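Oligogalacturonate lyase (Yersinia enterocolitica subsp. enterocolitica, PDB 3PE7) catalyses the beta-elimination of oligogalacturonates, using a seven-bladed beta-propeller fold that binds manganese and calcium ions. Local coordinates at residues M1-I7 and V71-E77; I7-F11 and L65-Q70. All coordinates share one frame; numbering follows the deposited sequence.

How the contacts relate
The chain starts at a calcium ion and runs into strand 6-8, which is shared by both contacts through Ile7. Contact 1 closes the larger loop. It brings residues 1-7 back to 71-77, so that strand 6-8 lies beside strand 71-74 as an outermost strand of a five-stranded antiparallel sheet. Contact 2 is nested inside that loop. It joins residues 7-11, where the chain leaves this sheet for strand 12-15 of another, to 65-70, the end of strand 61-66 and the turn before strand 71-74. The contacts also touch directly: Val71 O probably accepts a hydrogen bond from Asp66 N. Together they tie the N-terminal segment to one propeller blade.

Contact 1 of 2, residues M1-I7 and V71-E77; sequences MAKGKQI and VATQLTE. With CA (calcium ion), chain C.
An antiparallel strand pairing joins Ile7 to Ala72 at the outer edge of a propeller blade, and the N-terminal turn beside a calcium ion prolongs it. Ile7 N donates a hydrogen bond to Ala72 O and Ala72 N donates one to Ile7 O, both at 2.9 Å. Gln6 and Thr73 form the next, non-hydrogen-bonded pair. Their side chains lie side by side, with Gln6 CG 3.6 Å from Thr73 OG1. Beyond this pair Gln74 N hydrogen-bonds to Lys5 O. Residues Ala2 to Lys5 make a type II turn, whose backbone angles at Gly4 suit glycine. Gly4 N hydrogen-bonds to Gln74 O at 2.8 Å. Lys3 N hydrogen-bonds to Glu77 OE1 at 2.9 Å, from above the carboxylate plane. The Lys3 chain starts extended, then bends at chi3 (-87°) and chi4, which brings NZ into a hydrogen bond with Leu75 O at 2.8 Å. The same NZ reaches Leu112 O and makes a salt bridge with Glu114. Gln74 NE2 hydrogen-bonds to Thr76 O, nearly in its own amide plane, and to Asp57 OD2. Asp57 OD1 and Met1 O both bind the calcium ion. Gln74 is therefore a second-shell residue, and its bond probably helps to orient Asp57 at the calcium ion.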
ATOM      1  N   MET A   1      -0.506  28.539   1.342  1.00 19.95           N
ATOM      2  CA  MET A   1      -1.379  27.354   1.045  1.00 19.43           C
ATOM      3  C   MET A   1      -2.401  27.091   2.164  1.00 19.07           C
ATOM      4  O   MET A   1      -2.266  27.598   3.275  1.00 19.44           O
ATOM      5  CB  MET A   1      -0.528  26.100   0.768  1.00 20.08           C
ATOM      6  CG  MET A   1       0.244  26.137  -0.560  1.00 20.71           C
ATOM      7  SD  MET A   1      -0.833  26.221  -1.999  1.00 24.65           S
ATOM      8  CE  MET A   1      -1.532  24.559  -2.041  1.00 22.75           C
ATOM      9  N   ALA A   2      -3.427  26.303   1.841  1.00 18.38           N
ATOM     10  CA  ALA A   2      -4.491  25.890   2.758  1.00 17.79           C
ATOM     11  C   ALA A   2      -5.424  24.965   1.983  1.00 17.02           C
ATOM     12  O   ALA A   2      -5.303  24.830   0.764  1.00 16.03           O
ATOM     13  CB  ALA A   2      -5.280  27.103   3.277  1.00 17.67           C
ATOM     14  N   LYS A   3      -6.338  24.316   2.699  1.00 17.92           N
ATOM     15  CA  LYS A   3      -7.369  23.490   2.067  1.00 18.44           C
ATOM     16  C   LYS A   3      -8.037  24.280   0.929  1.00 18.45           C
ATOM     17  O   LYS A   3      -8.442  25.427   1.113  1.00 19.02           O
ATOM     18  CB  LYS A   3      -8.396  23.045   3.120  1.00 18.38           C
ATOM     19  CG  LYS A   3      -9.544  22.201   2.594  1.00 19.40           C
ATOM     20  CD  LYS A   3     -10.645  22.060   3.646  1.00 19.82           C
ATOM     21  CE  LYS A   3     -10.399  20.910   4.586  1.00 18.42           C
ATOM     22  NZ  LYS A   3     -10.578  19.594   3.899  1.00 17.27           N
ATOM     23  N   GLY A   4      -8.096  23.679  -0.257  1.00 18.14           N
ATOM     24  CA  GLY A   4      -8.743  24.302  -1.411  1.00 18.27           C
ATOM     25  C   GLY A   4      -7.836  25.123  -2.314  1.00 18.74           C
ATOM     26  O   GLY A   4      -8.215  25.456  -3.441  1.00 19.29           O
ATOM     27  N   LYS A   5      -6.640  25.453  -1.838  1.00 18.64           N
ATOM     28  CA  LYS A   5      -5.708  26.223  -2.655  1.00 19.13           C
ATOM     29  C   LYS A   5      -5.134  25.348  -3.763  1.00 18.62           C
ATOM     30  O   LYS A   5      -4.998  24.141  -3.609  1.00 17.74           O
ATOM     31  CB  LYS A   5      -4.591  26.834  -1.805  1.00 19.86           C
ATOM     32  CG  LYS A   5      -5.063  27.828  -0.734  1.00 22.34           C
ATOM     33  CD  LYS A   5      -6.116  28.792  -1.256  1.00 25.98           C
ATOM     34  CE  LYS A   5      -6.423  29.881  -0.235  1.00 29.91           C
ATOM     35  NZ  LYS A   5      -5.339  30.901  -0.279  1.00 32.33           N
ATOM     36  N   GLN A   6      -4.803  25.989  -4.877  1.00 18.81           N
ATOM     37  CA  GLN A   6      -4.297  25.290  -6.050  1.00 19.10           C
ATOM     38  C   GLN A   6      -2.882  25.734  -6.314  1.00 19.16           C
ATOM     39  O   GLN A   6      -2.539  26.905  -6.114  1.00 19.13           O
ATOM     40  CB  GLN A   6      -5.177  25.583  -7.268  1.00 19.07           C
ATOM     41  CG  GLN A   6      -6.593  25.031  -7.145  1.00 21.30           C
ATOM     42  CD  GLN A   6      -7.511  25.450  -8.292  1.00 25.88           C
ATOM     43  OE1 GLN A   6      -7.121  25.459  -9.466  1.00 29.48           O
ATOM     44  NE2 GLN A   6      -8.750  25.762  -7.956  1.00 28.45           N
ATOM     45  N   ILE A   7      -2.051  24.794  -6.751  1.00 19.23           N
ATOM     46  CA  ILE A   7      -0.692  25.114  -7.185  1.00 19.94           C
ATOM     47  C   ILE A   7      -0.406  24.425  -8.504  1.00 19.54           C
ATOM     48  O   ILE A   7      -0.759  23.257  -8.677  1.00 19.52           O
ATOM     49  CB  ILE A   7       0.394  24.708  -6.168  1.00 20.25           C
ATOM     50  CG1 ILE A   7       0.157  23.298  -5.642  1.00 21.57           C
ATOM     51  CG2 ILE A   7       0.455  25.716  -5.042  1.00 22.94           C
ATOM     52  CD1 ILE A   7       1.365  22.713  -4.987  1.00 26.18           C
ATOM     53  N   VAL A  71      -2.503  20.961 -12.339  1.00 14.71           N
ATOM     54  CA  VAL A  71      -2.805  21.682 -11.111  1.00 14.62           C
ATOM     55  C   VAL A  71      -3.104  20.721  -9.975  1.00 13.75           C
ATOM     56  O   VAL A  71      -3.873  19.776 -10.145  1.00 13.72           O
ATOM     57  CB  VAL A  71      -3.981  22.693 -11.315  1.00 14.64           C
ATOM     58  CG1 VAL A  71      -4.412  23.315  -9.979  1.00 16.50           C
ATOM     59  CG2 VAL A  71      -3.573  23.775 -12.312  1.00 16.99           C
ATOM     60  N   ALA A  72      -2.458  20.957  -8.827  1.00 14.06           N
ATOM     61  CA  ALA A  72      -2.715  20.197  -7.606  1.00 13.26           C
ATOM     62  C   ALA A  72      -3.582  21.023  -6.659  1.00 13.48           C
ATOM     63  O   ALA A  72      -3.287  22.192  -6.387  1.00 13.84           O
ATOM     64  CB  ALA A  72      -1.414  19.860  -6.938  1.00 13.32           C
ATOM     65  N   THR A  73      -4.647  20.420  -6.156  1.00 12.59           N
ATOM     66  CA  THR A  73      -5.484  21.089  -5.168  1.00 12.01           C
ATOM     67  C   THR A  73      -5.214  20.479  -3.791  1.00 11.81           C
ATOM     68  O   THR A  73      -5.255  19.262  -3.639  1.00 11.90           O
ATOM     69  CB  THR A  73      -6.974  20.937  -5.528  1.00 11.99           C
ATOM     70  OG1 THR A  73      -7.199  21.480  -6.837  1.00 13.87           O
ATOM     71  CG2 THR A  73      -7.871  21.684  -4.493  1.00 13.75           C
ATOM     72  N   GLN A  74      -4.943  21.327  -2.803  1.00 11.38           N
ATOM     73  CA  GLN A  74      -4.751  20.859  -1.432  1.00 11.70           C
ATOM     74  C   GLN A  74      -6.074  20.412  -0.848  1.00 11.88           C
ATOM     75  O   GLN A  74      -7.044  21.197  -0.814  1.00 13.03           O
ATOM     76  CB  GLN A  74      -4.136  21.965  -0.560  1.00 11.42           C
ATOM     77  CG  GLN A  74      -3.755  21.478   0.840  1.00 10.77           C
ATOM     78  CD  GLN A  74      -3.005  22.523   1.628  1.00 11.60           C
ATOM     79  OE1 GLN A  74      -2.420  23.450   1.055  1.00 12.43           O
ATOM     80  NE2 GLN A  74      -2.977  22.359   2.950  1.00 12.61           N
ATOM     81  N   LEU A  75      -6.110  19.167  -0.382  1.00 11.05           N
ATOM     82  CA  LEU A  75      -7.343  18.526   0.108  1.00 11.26           C
ATOM     83  C   LEU A  75      -7.494  18.610   1.619  1.00 11.53           C
ATOM     84  O   LEU A  75      -8.602  18.726   2.121  1.00 11.84           O
ATOM     85  CB  LEU A  75      -7.395  17.051  -0.299  1.00 11.44           C
ATOM     86  CG  LEU A  75      -7.310  16.726  -1.798  1.00  9.75           C
ATOM     87  CD1 LEU A  75      -7.368  15.204  -1.970  1.00  9.52           C
ATOM     88  CD2 LEU A  75      -8.466  17.387  -2.546  1.00 10.62           C
ATOM     89  N   THR A  76      -6.387  18.459   2.334  1.00 11.86           N
ATOM     90  CA  THR A  76      -6.421  18.458   3.799  1.00 12.09           C
ATOM     91  C   THR A  76      -5.368  19.463   4.317  1.00 12.80           C
ATOM     92  O   THR A  76      -4.450  19.854   3.583  1.00 11.55           O
ATOM     93  CB  THR A  76      -6.166  17.040   4.379  1.00 12.48           C
ATOM     94  OG1 THR A  76      -4.830  16.607   4.054  1.00 12.18           O
ATOM     95  CG2 THR A  76      -7.167  16.016   3.831  1.00 11.18           C
ATOM     96  N   GLU A  77      -5.521  19.876   5.575  1.00 13.08           N
ATOM     97  CA  GLU A  77      -4.589  20.808   6.176  1.00 14.48           C
ATOM     98  C   GLU A  77      -4.348  20.462   7.636  1.00 14.77           C
ATOM     99  O   GLU A  77      -5.145  19.755   8.265  1.00 15.43           O
ATOM    100  CB  GLU A  77      -5.109  22.248   6.008  1.00 15.14           C
ATOM    101  CG  GLU A  77      -6.433  22.530   6.709  1.00 18.46           C
ATOM    102  CD  GLU A  77      -6.979  23.935   6.451  1.00 21.40           C
ATOM    103  OE1 GLU A  77      -6.470  24.647   5.562  1.00 20.59           O
ATOM    104  OE2 GLU A  77      -7.939  24.342   7.149  1.00 24.88           O
TER
HETATM  105 CA    CA C 390      -0.983  27.693   5.182  1.00 17.58          CA
HETATM  106  O   HOH W   1       0.551  29.233   4.136  1.00 28.35           O
HETATM  107  O   HOH W   2      -2.739  29.309   5.436  1.00 21.01           O
HETATM  108  O   HOH W   3      -2.458  26.119   6.222  1.00 17.89           O

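Contact 2 of 2, residues I7-F11 and L65-Q70; sequences IPLTF and LDLNTQ
Leu9 N gives a nearly straight hydrogen bond of 2.8 Å to Gln70 O. Gln70 returns a second bond through its side chain, from NE2 to Leu9 O at 3.0 Å. Leu9 O is approached in its carbonyl plane. Both backbone polar atoms of Leu9 are thus held by one residue. The bond from NE2 helps to hold the Gln70 amide flat against the Phe11 ring, the two planes 15° apart. With chi2 at -179° the Gln70 chain stays extended, and it crosses the ring from CB near Phe11 CZ to the amide beside Phe11 CG and CD1. Gln70 CG sits over the ring centre, 3.5 Å from the Phe11 centroid, in a CH-pi contact. Further out, Gln70 OE1 lies 3.4 Å from Phe11 CD1. The far end of the ring meets leucines. Phe11 CZ is 4.0 Å from Leu65 CD2 and 4.1 Å from Leu67 CD2. Leu9 adds to this apolar patch, with its CD1 3.8 Å from Leu65 CD1. Phe11 also touches Leu26.

The turn that carries Gln70 is shaped by Asp66. Its OD1 accepts from Asn68 N nearly along the C-O axis, and from Thr69 N above the carboxylate plane. Gln70 itself takes a left-handed backbone conformation (phi 64°), which leads the chain into strand 71-74. An Asx turn thus shapes the hairpin connection between strands 61-66 and 71-74 of a beta-propeller blade, and the N-terminal segment lies against it on its way to the neighbouring sheet.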
ATOM      1  N   ILE A   7      -2.051  24.794  -6.751  1.00 19.23           N
ATOM      2  CA  ILE A   7      -0.692  25.114  -7.185  1.00 19.94           C
ATOM      3  C   ILE A   7      -0.406  24.425  -8.504  1.00 19.54           C
ATOM      4  O   ILE A   7      -0.759  23.257  -8.677  1.00 19.52           O
ATOM      5  CB  ILE A   7       0.394  24.708  -6.168  1.00 20.25           C
ATOM      6  CG1 ILE A   7       0.157  23.298  -5.642  1.00 21.57           C
ATOM      7  CG2 ILE A   7       0.455  25.716  -5.042  1.00 22.94           C
ATOM      8  CD1 ILE A   7       1.365  22.713  -4.987  1.00 26.18           C
ATOM      9  N   PRO A   8       0.217  25.155  -9.447  1.00 19.13           N
ATOM     10  CA  PRO A   8       0.583  24.544 -10.723  1.00 18.43           C
ATOM     11  C   PRO A   8       1.894  23.775 -10.614  1.00 17.22           C
ATOM     12  O   PRO A   8       2.860  24.256 -10.009  1.00 17.43           O
ATOM     13  CB  PRO A   8       0.738  25.746 -11.656  1.00 18.41           C
ATOM     14  CG  PRO A   8       1.137  26.883 -10.755  1.00 19.66           C
ATOM     15  CD  PRO A   8       0.471  26.611  -9.419  1.00 19.75           C
ATOM     16  N   LEU A   9       1.929  22.578 -11.185  1.00 16.05           N
ATOM     17  CA  LEU A   9       3.159  21.806 -11.156  1.00 15.41           C
ATOM     18  C   LEU A   9       3.740  21.682 -12.547  1.00 15.12           C
ATOM     19  O   LEU A   9       2.997  21.594 -13.522  1.00 15.28           O
ATOM     20  CB  LEU A   9       2.909  20.421 -10.573  1.00 14.96           C
ATOM     21  CG  LEU A   9       2.323  20.371  -9.162  1.00 15.82           C
ATOM     22  CD1 LEU A   9       2.194  18.922  -8.763  1.00 14.55           C
ATOM     23  CD2 LEU A   9       3.194  21.125  -8.180  1.00 16.45           C
ATOM     24  N   THR A  10       5.063  21.641 -12.618  1.00 14.91           N
ATOM     25  CA  THR A  10       5.752  21.332 -13.861  1.00 15.12           C
ATOM     26  C   THR A  10       6.000  19.830 -13.956  1.00 15.31           C
ATOM     27  O   THR A  10       6.363  19.200 -12.962  1.00 16.55           O
ATOM     28  CB  THR A  10       7.103  22.082 -13.923  1.00 16.06           C
ATOM     29  OG1 THR A  10       6.881  23.490 -13.853  1.00 17.13           O
ATOM     30  CG2 THR A  10       7.837  21.768 -15.195  1.00 17.51           C
ATOM     31  N   PHE A  11       5.755  19.251 -15.129  1.00 14.69           N
ATOM     32  CA  PHE A  11       5.980  17.830 -15.365  1.00 14.61           C
ATOM     33  C   PHE A  11       7.248  17.741 -16.200  1.00 15.62           C
ATOM     34  O   PHE A  11       7.301  18.275 -17.329  1.00 16.76           O
ATOM     35  CB  PHE A  11       4.823  17.211 -16.162  1.00 14.47           C
ATOM     36  CG  PHE A  11       3.552  16.978 -15.374  1.00 12.73           C
ATOM     37  CD1 PHE A  11       2.480  16.327 -15.984  1.00 14.53           C
ATOM     38  CD2 PHE A  11       3.431  17.375 -14.036  1.00 12.08           C
ATOM     39  CE1 PHE A  11       1.288  16.093 -15.305  1.00 13.44           C
ATOM     40  CE2 PHE A  11       2.256  17.156 -13.332  1.00 11.91           C
ATOM     41  CZ  PHE A  11       1.165  16.498 -13.957  1.00 13.97           C
ATOM     42  N   LEU A  65      -4.005  15.819  -7.814  1.00 11.49           N
ATOM     43  CA  LEU A  65      -3.320  16.359  -8.981  1.00 12.11           C
ATOM     44  C   LEU A  65      -4.143  16.067 -10.240  1.00 12.78           C
ATOM     45  O   LEU A  65      -4.461  14.898 -10.523  1.00 12.62           O
ATOM     46  CB  LEU A  65      -1.916  15.736  -9.113  1.00 11.71           C
ATOM     47  CG  LEU A  65      -1.065  16.030 -10.351  1.00 14.61           C
ATOM     48  CD1 LEU A  65      -0.875  17.524 -10.601  1.00 15.00           C
ATOM     49  CD2 LEU A  65       0.292  15.319 -10.240  1.00 15.15           C
ATOM     50  N   ASP A  66      -4.495  17.128 -10.967  1.00 13.97           N
ATOM     51  CA  ASP A  66      -5.138  16.986 -12.283  1.00 14.61           C
ATOM     52  C   ASP A  66      -4.011  16.779 -13.298  1.00 14.42           C
ATOM     53  O   ASP A  66      -3.207  17.674 -13.532  1.00 14.31           O
ATOM     54  CB  ASP A  66      -5.979  18.214 -12.630  1.00 15.59           C
ATOM     55  CG  ASP A  66      -6.790  18.028 -13.901  1.00 17.77           C
ATOM     56  OD1 ASP A  66      -6.233  17.581 -14.925  1.00 18.23           O
ATOM     57  OD2 ASP A  66      -7.997  18.352 -13.884  1.00 19.30           O
ATOM     58  N   LEU A  67      -3.952  15.588 -13.882  1.00 14.70           N
ATOM     59  CA  LEU A  67      -2.821  15.218 -14.740  1.00 15.84           C
ATOM     60  C   LEU A  67      -2.861  15.881 -16.114  1.00 16.88           C
ATOM     61  O   LEU A  67      -1.860  15.904 -16.823  1.00 18.25           O
ATOM     62  CB  LEU A  67      -2.707  13.691 -14.867  1.00 15.24           C
ATOM     63  CG  LEU A  67      -2.436  12.929 -13.562  1.00 15.37           C
ATOM     64  CD1 LEU A  67      -2.697  11.448 -13.789  1.00 16.95           C
ATOM     65  CD2 LEU A  67      -1.018  13.145 -13.077  1.00 16.20           C
ATOM     66  N   ASN A  68      -4.018  16.427 -16.474  1.00 17.35           N
ATOM     67  CA  ASN A  68      -4.155  17.133 -17.742  1.00 18.35           C
ATOM     68  C   ASN A  68      -3.789  18.601 -17.578  1.00 18.37           C
ATOM     69  O   ASN A  68      -3.116  19.202 -18.413  1.00 19.37           O
ATOM     70  CB  ASN A  68      -5.582  16.976 -18.270  1.00 18.62           C
ATOM     71  CG  ASN A  68      -5.884  15.558 -18.722  1.00 19.71           C
ATOM     72  OD1 ASN A  68      -6.845  14.947 -18.266  1.00 22.40           O
ATOM     73  ND2 ASN A  68      -5.047  15.016 -19.591  1.00 21.83           N
ATOM     74  N   THR A  69      -4.195  19.161 -16.452  1.00 18.07           N
ATOM     75  CA  THR A  69      -4.074  20.579 -16.222  1.00 18.49           C
ATOM     76  C   THR A  69      -2.772  20.890 -15.463  1.00 17.44           C
ATOM     77  O   THR A  69      -2.270  22.023 -15.482  1.00 17.81           O
ATOM     78  CB  THR A  69      -5.358  21.014 -15.500  1.00 18.95           C
ATOM     79  OG1 THR A  69      -5.823  22.269 -15.995  1.00 25.30           O
ATOM     80  CG2 THR A  69      -5.223  21.002 -14.038  1.00 15.72           C
ATOM     81  N   GLN A  70      -2.227  19.854 -14.828  1.00 16.85           N
ATOM     82  CA  GLN A  70      -1.027  19.923 -13.978  1.00 15.66           C
ATOM     83  C   GLN A  70      -1.245  20.786 -12.737  1.00 15.18           C
ATOM     84  O   GLN A  70      -0.299  21.257 -12.140  1.00 15.95           O
ATOM     85  CB  GLN A  70       0.222  20.333 -14.779  1.00 15.69           C
ATOM     86  CG  GLN A  70       0.444  19.380 -15.948  1.00 15.64           C
ATOM     87  CD  GLN A  70       1.655  19.666 -16.802  1.00 17.51           C
ATOM     88  OE1 GLN A  70       1.794  19.084 -17.885  1.00 17.07           O
ATOM     89  NE2 GLN A  70       2.536  20.557 -16.341  1.00 15.69           N
TER